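PDB 2WDD: sulfur oxidation protein soxB from Thermus thermophilus, which hydrolyses sulfur-sulfur bonds in the bacterial Sox pathway, probably releasing sulfate from cysteine S-thiosulfonate on its carrier protein, at a site with two manganese ions. Local coordinates for residues Ala29-Phe34 and Ile279-Ser284; Asp289-Pro294 and Trp301-Ser306; Met313-Lys318 and Leu327-Leu332. All blocks are in the same frame, centred on the assembly; numbering follows the deposited sequence.

Contact 1: Ala29-Phe34 and Ile279-Ser284; sequences ATLLYF and IDLILS
In the N-terminal domain two mixed beta sheets lie face to face, and here Leu31 and Tyr33 of strand 29-34 meet Leu281 and Leu283 of strand 281-284 between them. The strand segments run roughly the same way, 33° apart, with their axes 8.6 Å from each other, too far for direct backbone pairing, so side chains and a water bridge the layers. Leu283 lays its CB over the middle of the Tyr33 ring, a CH-pi contact with CB 3.6 Å from the ring centroid. With CG anti to the backbone N (chi1 167°), the tyrosine ring slides past Leu283 and carries its hydroxyl to the facing backbone. There the water lies 2.7 Å from Tyr33 OH and donates to Leu283 O at 2.9 Å. Farther along, Leu31 and Leu281 meet tip to tip, CD1 to CD2 at 3.8 Å, while Leu31 CD1 also touches Leu283 CD1 at 4.1 Å. Val315 packs beside Leu281, and Leu261 on Tyr33. The Tyr33 side chain lies about 6 Å from that of the manganese ligand Asp36. Such an apolar seam between two sheets belongs to the beta sandwich of the metallophosphatase fold, whose strand ends carry the metal site.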
loop_
_atom_site.group_PDB
_atom_site.type_symbol
_atom_site.label_atom_id
_atom_site.label_comp_id
_atom_site.label_asym_id
_atom_site.label_seq_id
_atom_site.Cartn_x
_atom_site.Cartn_y
_atom_site.Cartn_z
ATOM N N ALA A 29 -12.308 10.146 22.846
ATOM C CA ALA A 29 -12.642 9.854 21.458
ATOM C C ALA A 29 -11.889 8.631 20.986
ATOM O O ALA A 29 -10.773 8.360 21.431
ATOM C CB ALA A 29 -12.292 11.047 20.573
ATOM N N THR A 30 -12.495 7.905 20.063
ATOM C CA THR A 30 -11.844 6.738 19.504
ATOM C C THR A 30 -11.848 6.850 18.002
ATOM O O THR A 30 -12.892 7.087 17.399
ATOM C CB THR A 30 -12.524 5.444 19.927
ATOM O OG1 THR A 30 -12.421 5.303 21.351
ATOM C CG2 THR A 30 -11.851 4.241 19.241
ATOM N N LEU A 31 -10.682 6.635 17.402
ATOM C CA LEU A 31 -10.559 6.626 15.948
ATOM C C LEU A 31 -10.353 5.170 15.523
ATOM O O LEU A 31 -9.519 4.451 16.090
ATOM C CB LEU A 31 -9.383 7.493 15.487
ATOM C CG LEU A 31 -9.287 8.912 16.067
ATOM C CD1 LEU A 31 -8.086 9.637 15.505
ATOM C CD2 LEU A 31 -10.574 9.687 15.779
ATOM N N LEU A 32 -11.168 4.718 14.575
ATOM C CA LEU A 32 -11.072 3.367 14.023
ATOM C C LEU A 32 -10.543 3.614 12.619
ATOM O O LEU A 32 -11.243 4.159 11.761
ATOM C CB LEU A 32 -12.432 2.675 14.005
ATOM C CG LEU A 32 -13.035 2.579 15.421
ATOM C CD1 LEU A 32 -14.457 2.003 15.400
ATOM C CD2 LEU A 32 -12.120 1.765 16.355
ATOM N N TYR A 33 -9.263 3.312 12.437
ATOM C CA TYR A 33 -8.542 3.669 11.230
ATOM C C TYR A 33 -8.008 2.485 10.436
ATOM O O TYR A 33 -7.397 1.575 10.987
ATOM C CB TYR A 33 -7.368 4.557 11.669
ATOM C CG TYR A 33 -6.305 4.812 10.635
ATOM C CD1 TYR A 33 -6.626 5.380 9.408
ATOM C CD2 TYR A 33 -4.951 4.582 10.926
ATOM C CE1 TYR A 33 -5.642 5.641 8.459
ATOM C CE2 TYR A 33 -3.962 4.846 9.986
ATOM C CZ TYR A 33 -4.317 5.384 8.760
ATOM O OH TYR A 33 -3.343 5.629 7.816
ATOM N N PHE A 34 -8.225 2.520 9.129
ATOM C CA PHE A 34 -7.632 1.527 8.238
ATOM C C PHE A 34 -7.235 2.291 6.984
ATOM O O PHE A 34 -7.737 3.386 6.734
ATOM C CB PHE A 34 -8.589 0.379 7.916
ATOM C CG PHE A 34 -9.797 0.797 7.129
ATOM C CD1 PHE A 34 -9.829 0.666 5.745
ATOM C CD2 PHE A 34 -10.900 1.341 7.774
ATOM C CE1 PHE A 34 -10.954 1.060 5.019
ATOM C CE2 PHE A 34 -12.016 1.757 7.050
ATOM C CZ PHE A 34 -12.049 1.592 5.670
ATOM N N ILE A 279 0.172 19.717 14.725
ATOM C CA ILE A 279 -0.408 18.430 14.355
ATOM C C ILE A 279 -0.142 17.505 15.539
ATOM O O ILE A 279 1.011 17.259 15.883
ATOM C CB ILE A 279 0.193 17.842 13.069
ATOM C CG1 ILE A 279 -0.061 18.784 11.885
ATOM C CG2 ILE A 279 -0.418 16.483 12.812
ATOM C CD1 ILE A 279 0.480 18.266 10.565
ATOM N N ASP A 280 -1.203 17.018 16.166
ATOM C CA ASP A 280 -1.062 16.173 17.345
ATOM C C ASP A 280 -0.909 14.696 17.029
ATOM O O ASP A 280 -0.216 13.970 17.735
ATOM C CB ASP A 280 -2.231 16.398 18.296
ATOM C CG ASP A 280 -2.368 17.855 18.696
ATOM O OD1 ASP A 280 -1.348 18.444 19.126
ATOM O OD2 ASP A 280 -3.455 18.434 18.468
ATOM N N LEU A 281 -1.564 14.256 15.963
ATOM C CA LEU A 281 -1.523 12.862 15.581
ATOM C C LEU A 281 -1.597 12.794 14.066
ATOM O O LEU A 281 -2.327 13.571 13.449
ATOM C CB LEU A 281 -2.746 12.146 16.154
ATOM C CG LEU A 281 -3.026 10.707 15.700
ATOM C CD1 LEU A 281 -1.912 9.785 16.186
ATOM C CD2 LEU A 281 -4.395 10.220 16.208
ATOM N N ILE A 282 -0.851 11.864 13.479
ATOM C CA ILE A 282 -0.899 11.620 12.033
ATOM C C ILE A 282 -1.253 10.149 11.866
ATOM O O ILE A 282 -0.602 9.291 12.475
ATOM C CB ILE A 282 0.439 11.912 11.297
ATOM C CG1 ILE A 282 0.805 13.394 11.398
ATOM C CG2 ILE A 282 0.309 11.538 9.800
ATOM C CD1 ILE A 282 2.208 13.728 10.924
ATOM N N LEU A 283 -2.268 9.878 11.045
ATOM C CA LEU A 283 -2.696 8.528 10.675
ATOM C C LEU A 283 -2.061 8.402 9.279
ATOM O O LEU A 283 -2.507 9.038 8.315
ATOM C CB LEU A 283 -4.228 8.441 10.627
ATOM C CG LEU A 283 -4.873 8.693 12.005
ATOM C CD1 LEU A 283 -6.395 8.681 11.935
ATOM C CD2 LEU A 283 -4.347 7.689 13.062
ATOM N N SER A 284 -0.972 7.636 9.219
ATOM C CA SER A 284 -0.145 7.517 8.018
ATOM C C SER A 284 -0.443 6.339 7.108
ATOM O O SER A 284 -0.150 5.189 7.449
ATOM C CB SER A 284 1.345 7.446 8.401
ATOM O OG SER A 284 1.812 8.624 9.035
HETATM O O HOH W 1 -4.187 7.667 6.335
#

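Contact 2: Asp289-Pro294 and Trp301-Ser306; sequences DLTPRP and WIVAGS
Asp289 and Thr291 hold the end of strand 300-304 and the turn just after it through two backbone amides, those of Ala304 and Ser306, although residues 289-294 themselves form neither helix nor strand. The stronger of the two direct hydrogen bonds runs from Ala304 N to Thr291 OG1, 2.9 Å long and nearly straight (166° at the hydrogen). Thr291 puts OG1 between its own backbone N and carbonyl carbon (chi1 55°), which aims the hydroxyl at the strand and leaves CG2 beside Ala304 CB. The other bond, Ser306 N to Asp289 O, is short at 2.8 Å but weak because it is bent. Between these two links a water finishes the polar pairing, accepting from Thr291 N and donating to Ala304 O at 2.7 Å. A valine at Thr291 would probably leave the amide of Ala304 without its acceptor and let this turn of the loop drift from the strand.

The apolar contacts flank the bonds. Ala304 CB sits 3.5 Å from Asp289 CB, while Asp289 OD2 turns to the hydroxyl of Thr287. Leu290 bends its CD2 back to 3.6 Å from Ser306 CB. At the far end Pro294 and Trp301 lie side by side, with Pro294 CB 3.5 Å from Trp301 CE3; the indole also makes a cation-pi contact with Arg296. Pro294 CB reaches Val303 CG2 as well, at 3.9 Å, and Met266 packs on Thr291 and Ala304. The loop leaves the manganese ligands His286 and His288 and returns through the short strand 295-297, which pairs with strand 300-304; it thus directly follows the Gly-His-X-His motif characteristic of metallophosphatases.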
loop_
_atom_site.group_PDB
_atom_site.type_symbol
_atom_site.label_atom_id
_atom_site.label_comp_id
_atom_site.label_asym_id
_atom_site.label_seq_id
_atom_site.Cartn_x
_atom_site.Cartn_y
_atom_site.Cartn_z
ATOM N N ASP A 289 2.651 0.606 6.287
ATOM C CA ASP A 289 3.367 0.268 7.518
ATOM C C ASP A 289 2.460 -0.218 8.644
ATOM O O ASP A 289 1.233 -0.038 8.603
ATOM C CB ASP A 289 4.142 1.501 7.994
ATOM C CG ASP A 289 5.324 1.823 7.097
ATOM O OD1 ASP A 289 6.149 0.913 6.882
ATOM O OD2 ASP A 289 5.448 2.971 6.623
ATOM N N LEU A 290 3.089 -0.803 9.671
ATOM C CA LEU A 290 2.398 -1.225 10.893
ATOM C C LEU A 290 3.142 -0.622 12.084
ATOM O O LEU A 290 4.373 -0.704 12.150
ATOM C CB LEU A 290 2.378 -2.757 11.032
ATOM C CG LEU A 290 1.226 -3.452 10.295
ATOM C CD1 LEU A 290 1.575 -4.905 10.012
ATOM C CD2 LEU A 290 -0.077 -3.337 11.094
ATOM N N THR A 291 2.399 0.007 12.995
ATOM C CA THR A 291 2.991 0.615 14.191
ATOM C C THR A 291 2.185 0.208 15.435
ATOM O O THR A 291 1.263 0.914 15.846
ATOM C CB THR A 291 3.031 2.152 14.087
ATOM O OG1 THR A 291 1.715 2.649 13.820
ATOM C CG2 THR A 291 3.973 2.589 12.987
ATOM N N PRO A 292 2.527 -0.934 16.051
ATOM C CA PRO A 292 1.812 -1.408 17.241
ATOM C C PRO A 292 1.829 -0.404 18.388
ATOM O O PRO A 292 0.911 -0.381 19.212
ATOM C CB PRO A 292 2.558 -2.685 17.602
ATOM C CG PRO A 292 3.015 -3.211 16.248
ATOM C CD PRO A 292 3.453 -1.950 15.521
ATOM N N ARG A 293 2.849 0.452 18.393
ATOM C CA ARG A 293 2.972 1.536 19.363
ATOM C C ARG A 293 3.203 2.765 18.488
ATOM O O ARG A 293 3.884 2.670 17.461
ATOM C CB ARG A 293 4.183 1.309 20.271
ATOM C CG ARG A 293 4.102 0.044 21.102
ATOM C CD ARG A 293 5.214 0.004 22.141
ATOM N NE ARG A 293 5.360 -1.317 22.747
ATOM C CZ ARG A 293 4.671 -1.739 23.802
ATOM N NH1 ARG A 293 3.766 -0.950 24.366
ATOM N NH2 ARG A 293 4.883 -2.953 24.294
ATOM N N PRO A 294 2.634 3.923 18.864
ATOM C CA PRO A 294 2.788 5.119 18.027
ATOM C C PRO A 294 4.231 5.610 17.983
ATOM O O PRO A 294 5.009 5.421 18.930
ATOM C CB PRO A 294 1.875 6.146 18.705
ATOM C CG PRO A 294 1.889 5.722 20.169
ATOM C CD PRO A 294 1.920 4.210 20.127
ATOM N N TRP A 301 2.367 12.286 17.394
ATOM C CA TRP A 301 2.327 10.822 17.406
ATOM C C TRP A 301 1.956 10.392 15.984
ATOM O O TRP A 301 1.089 11.005 15.365
ATOM C CB TRP A 301 1.231 10.309 18.340
ATOM C CG TRP A 301 1.556 10.505 19.787
ATOM C CD1 TRP A 301 0.966 11.388 20.646
ATOM C CD2 TRP A 301 2.564 9.822 20.538
ATOM N NE1 TRP A 301 1.547 11.290 21.890
ATOM C CE2 TRP A 301 2.520 10.327 21.854
ATOM C CE3 TRP A 301 3.492 8.826 20.230
ATOM C CZ2 TRP A 301 3.389 9.887 22.855
ATOM C CZ3 TRP A 301 4.345 8.377 21.232
ATOM C CH2 TRP A 301 4.286 8.911 22.524
ATOM N N ILE A 302 2.544 9.298 15.508
ATOM C CA ILE A 302 2.249 8.776 14.169
ATOM C C ILE A 302 1.816 7.316 14.271
ATOM O O ILE A 302 2.479 6.506 14.940
ATOM C CB ILE A 302 3.478 8.913 13.260
ATOM C CG1 ILE A 302 3.855 10.394 13.107
ATOM C CG2 ILE A 302 3.202 8.299 11.878
ATOM C CD1 ILE A 302 5.115 10.629 12.287
ATOM N N VAL A 303 0.681 6.992 13.654
ATOM C CA VAL A 303 0.162 5.625 13.631
ATOM C C VAL A 303 -0.083 5.256 12.169
ATOM O O VAL A 303 -0.797 5.965 11.464
ATOM C CB VAL A 303 -1.135 5.517 14.441
ATOM C CG1 VAL A 303 -1.786 4.153 14.263
ATOM C CG2 VAL A 303 -0.849 5.819 15.917
ATOM N N ALA A 304 0.500 4.145 11.720
ATOM C CA ALA A 304 0.360 3.701 10.330
ATOM C C ALA A 304 -0.937 2.941 10.082
ATOM O O ALA A 304 -1.468 2.292 10.982
ATOM C CB ALA A 304 1.554 2.845 9.925
ATOM N N GLY A 305 -1.397 2.950 8.831
ATOM C CA GLY A 305 -2.657 2.304 8.467
ATOM C C GLY A 305 -2.643 0.887 7.912
ATOM O O GLY A 305 -3.704 0.339 7.587
ATOM N N SER A 306 -1.461 0.274 7.851
ATOM C CA SER A 306 -1.308 -1.076 7.319
ATOM C C SER A 306 -1.852 -1.163 5.891
ATOM O O SER A 306 -1.737 -0.200 5.115
ATOM C CB SER A 306 -1.924 -2.135 8.251
ATOM O OG SER A 306 -1.533 -3.442 7.850
HETATM O O HOH W 2 -0.422 0.346 12.481
#

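Contact 3: Met313-Lys318 and Leu327-Leu332; sequences MRVDLK and LRVRVL
Arg328 and Asp316 are partners twice over, by backbone and by side chain. Starting at Arg328 CB, the nearest side-chain atom of the facing strand is Asp316 OD2, still 4.1 Å away. CG packs against one face of the Arg330 guanidinium, toward its rim, on its own strand. The chain turns about its CG-CD bond (chi3 66°), so that CD, itself 4.2 Å from Asp316 OD2, brings the guanidinium alongside the carboxylate, edge first. NE donates to Asp316 OD2 at 2.9 Å, and NH2 reaches the same oxygen at 2.7 Å, completing a side-on salt bridge in which a single oxygen takes both donors from one face of the carboxylate. The two planes stand 71° apart, so this is no flat two-oxygen fork. NH2 also donates to the carbonyl of Pro24.

Around them is a beta hairpin, strand 311-320 turning back as strand 323-333, the latter at the edge of its sheet. Asp316 with Arg328 and Arg314 with Arg330 are its hydrogen-bonded pairs here, each joined by two backbone bonds.

Beyond Arg328 the network goes on to Arg314, whose extended chain sends NE to Asp316 OD1 at 2.9 Å, on the syn side and in the guanidinium plane. Arg328 NH2 lies over the face of that guanidinium. The aspartate is thus shared by two arginines, which probably keeps it ionised although buried; its OD1 is also bonded to Thr30, and Arg314 NH1 is tied to Gln114. On the opposite face of the hairpin, Met313 SD rests 3.9 Å from Val331 CG2, and Leu317 CD2 is 3.8 Å from Leu327 CB.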
loop_
_atom_site.group_PDB
_atom_site.type_symbol
_atom_site.label_atom_id
_atom_site.label_comp_id
_atom_site.label_asym_id
_atom_site.label_seq_id
_atom_site.Cartn_x
_atom_site.Cartn_y
_atom_site.Cartn_z
ATOM N N MET A 313 -6.788 -0.160 13.133
ATOM C CA MET A 313 -6.046 0.508 14.189
ATOM C C MET A 313 -7.023 1.259 15.069
ATOM O O MET A 313 -7.742 2.140 14.592
ATOM C CB MET A 313 -5.018 1.481 13.616
ATOM C CG MET A 313 -3.630 0.871 13.507
ATOM S SD MET A 313 -3.575 -0.673 12.592
ATOM C CE MET A 313 -4.074 -0.083 10.932
ATOM N N ARG A 314 -7.064 0.907 16.354
ATOM C CA ARG A 314 -7.943 1.604 17.274
ATOM C C ARG A 314 -7.100 2.583 18.066
ATOM O O ARG A 314 -6.145 2.190 18.747
ATOM C CB ARG A 314 -8.667 0.647 18.216
ATOM C CG ARG A 314 -9.495 1.400 19.267
ATOM C CD ARG A 314 -10.397 0.491 20.103
ATOM N NE ARG A 314 -10.895 1.243 21.257
ATOM C CZ ARG A 314 -11.788 0.792 22.129
ATOM N NH1 ARG A 314 -12.327 -0.407 21.974
ATOM N NH2 ARG A 314 -12.142 1.551 23.157
ATOM N N VAL A 315 -7.408 3.866 17.919
ATOM C CA VAL A 315 -6.649 4.907 18.595
ATOM C C VAL A 315 -7.568 5.681 19.527
ATOM O O VAL A 315 -8.426 6.438 19.071
ATOM C CB VAL A 315 -5.966 5.858 17.604
ATOM C CG1 VAL A 315 -5.060 6.851 18.337
ATOM C CG2 VAL A 315 -5.169 5.069 16.558
ATOM N N ASP A 316 -7.383 5.490 20.832
ATOM C CA ASP A 316 -8.210 6.165 21.835
ATOM C C ASP A 316 -7.462 7.376 22.337
ATOM O O ASP A 316 -6.286 7.289 22.658
ATOM C CB ASP A 316 -8.528 5.222 22.990
ATOM C CG ASP A 316 -9.162 3.935 22.523
ATOM O OD1 ASP A 316 -10.240 4.014 21.907
ATOM O OD2 ASP A 316 -8.584 2.848 22.755
ATOM N N LEU A 317 -8.126 8.527 22.322
ATOM C CA LEU A 317 -7.494 9.776 22.695
ATOM C C LEU A 317 -8.029 10.425 23.962
ATOM O O LEU A 317 -9.239 10.650 24.096
ATOM C CB LEU A 317 -7.647 10.805 21.570
ATOM C CG LEU A 317 -7.258 10.349 20.162
ATOM C CD1 LEU A 317 -7.597 11.426 19.130
ATOM C CD2 LEU A 317 -5.779 9.989 20.132
ATOM N N LYS A 318 -7.114 10.811 24.849
ATOM C CA LYS A 318 -7.480 11.624 25.999
ATOM C C LYS A 318 -7.086 13.024 25.545
ATOM O O LYS A 318 -5.909 13.307 25.323
ATOM C CB LYS A 318 -6.636 11.264 27.219
ATOM C CG LYS A 318 -7.241 10.210 28.086
ATOM C CD LYS A 318 -6.391 10.028 29.328
ATOM C CE LYS A 318 -7.009 9.032 30.280
ATOM N NZ LYS A 318 -6.101 8.811 31.442
ATOM N N LEU A 327 -2.695 8.826 24.644
ATOM C CA LEU A 327 -3.416 7.976 23.706
ATOM C C LEU A 327 -3.100 6.513 23.904
ATOM O O LEU A 327 -2.034 6.151 24.407
ATOM C CB LEU A 327 -3.093 8.372 22.260
ATOM C CG LEU A 327 -1.730 7.943 21.699
ATOM C CD1 LEU A 327 -1.640 8.363 20.218
ATOM C CD2 LEU A 327 -0.597 8.541 22.501
ATOM N N ARG A 328 -4.027 5.672 23.475
ATOM C CA ARG A 328 -3.832 4.238 23.505
ATOM C C ARG A 328 -3.996 3.746 22.067
ATOM O O ARG A 328 -4.991 4.042 21.418
ATOM C CB ARG A 328 -4.852 3.559 24.410
ATOM C CG ARG A 328 -4.614 2.065 24.547
ATOM C CD ARG A 328 -5.682 1.394 25.392
ATOM N NE ARG A 328 -6.993 1.445 24.753
ATOM C CZ ARG A 328 -8.123 1.038 25.323
ATOM N NH1 ARG A 328 -8.108 0.521 26.547
ATOM N NH2 ARG A 328 -9.267 1.136 24.662
ATOM N N VAL A 329 -3.007 3.013 21.576
ATOM C CA VAL A 329 -3.033 2.506 20.210
ATOM C C VAL A 329 -3.049 0.992 20.262
ATOM O O VAL A 329 -2.241 0.373 20.966
ATOM C CB VAL A 329 -1.776 2.977 19.440
ATOM C CG1 VAL A 329 -1.692 2.301 18.073
ATOM C CG2 VAL A 329 -1.738 4.503 19.322
ATOM N N ARG A 330 -3.964 0.389 19.514
ATOM C CA ARG A 330 -4.024 -1.054 19.424
ATOM C C ARG A 330 -4.226 -1.457 17.978
ATOM O O ARG A 330 -5.154 -0.993 17.331
ATOM C CB ARG A 330 -5.158 -1.623 20.273
ATOM C CG ARG A 330 -4.933 -1.459 21.768
ATOM C CD ARG A 330 -3.766 -2.310 22.252
ATOM N NE ARG A 330 -3.627 -2.249 23.707
ATOM C CZ ARG A 330 -2.848 -1.376 24.337
ATOM N NH1 ARG A 330 -2.137 -0.504 23.638
ATOM N NH2 ARG A 330 -2.778 -1.375 25.664
ATOM N N VAL A 331 -3.358 -2.336 17.492
ATOM C CA VAL A 331 -3.494 -2.889 16.154
ATOM C C VAL A 331 -4.387 -4.109 16.321
ATOM O O VAL A 331 -3.992 -5.090 16.961
ATOM C CB VAL A 331 -2.112 -3.304 15.594
ATOM C CG1 VAL A 331 -2.289 -4.131 14.299
ATOM C CG2 VAL A 331 -1.241 -2.064 15.348
ATOM N N LEU A 332 -5.604 -4.039 15.790
ATOM C CA LEU A 332 -6.546 -5.158 15.901
ATOM C C LEU A 332 -6.511 -6.029 14.645
ATOM O O LEU A 332 -6.911 -5.600 13.566
ATOM C CB LEU A 332 -7.963 -4.647 16.140
ATOM C CG LEU A 332 -8.111 -3.660 17.294
ATOM C CD1 LEU A 332 -9.546 -3.151 17.365
ATOM C CD2 LEU A 332 -7.696 -4.317 18.615
#

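How the contacts relate
Contact 1 spans the two sheets of the sandwich, while contact 2 lies on one and contact 3 within the other. Strand 281-284 of contact 1 pairs with the strand of contact 2, Ser284 N to Val303 O being 2.8 Å, and its strand 29-34 pairs with the hairpin of contact 3. Thr30 OG1 lies 2.6 Å from Asp316 OD1, linking contact 1 to the charge network. Contacts 2 and 3 meet across the layers, with Met313 CE 3.4 Å from Gly305 O and Trp301 NE1 3.5 Å from Leu327 CD2. Tyr33 CE2 packs 3.2 Å from Gly305 CA. The metal site lies beyond this junction: Tyr33 and Gly305 are each about 10 Å from a manganese ion, the Met313 side chain about 12 Å.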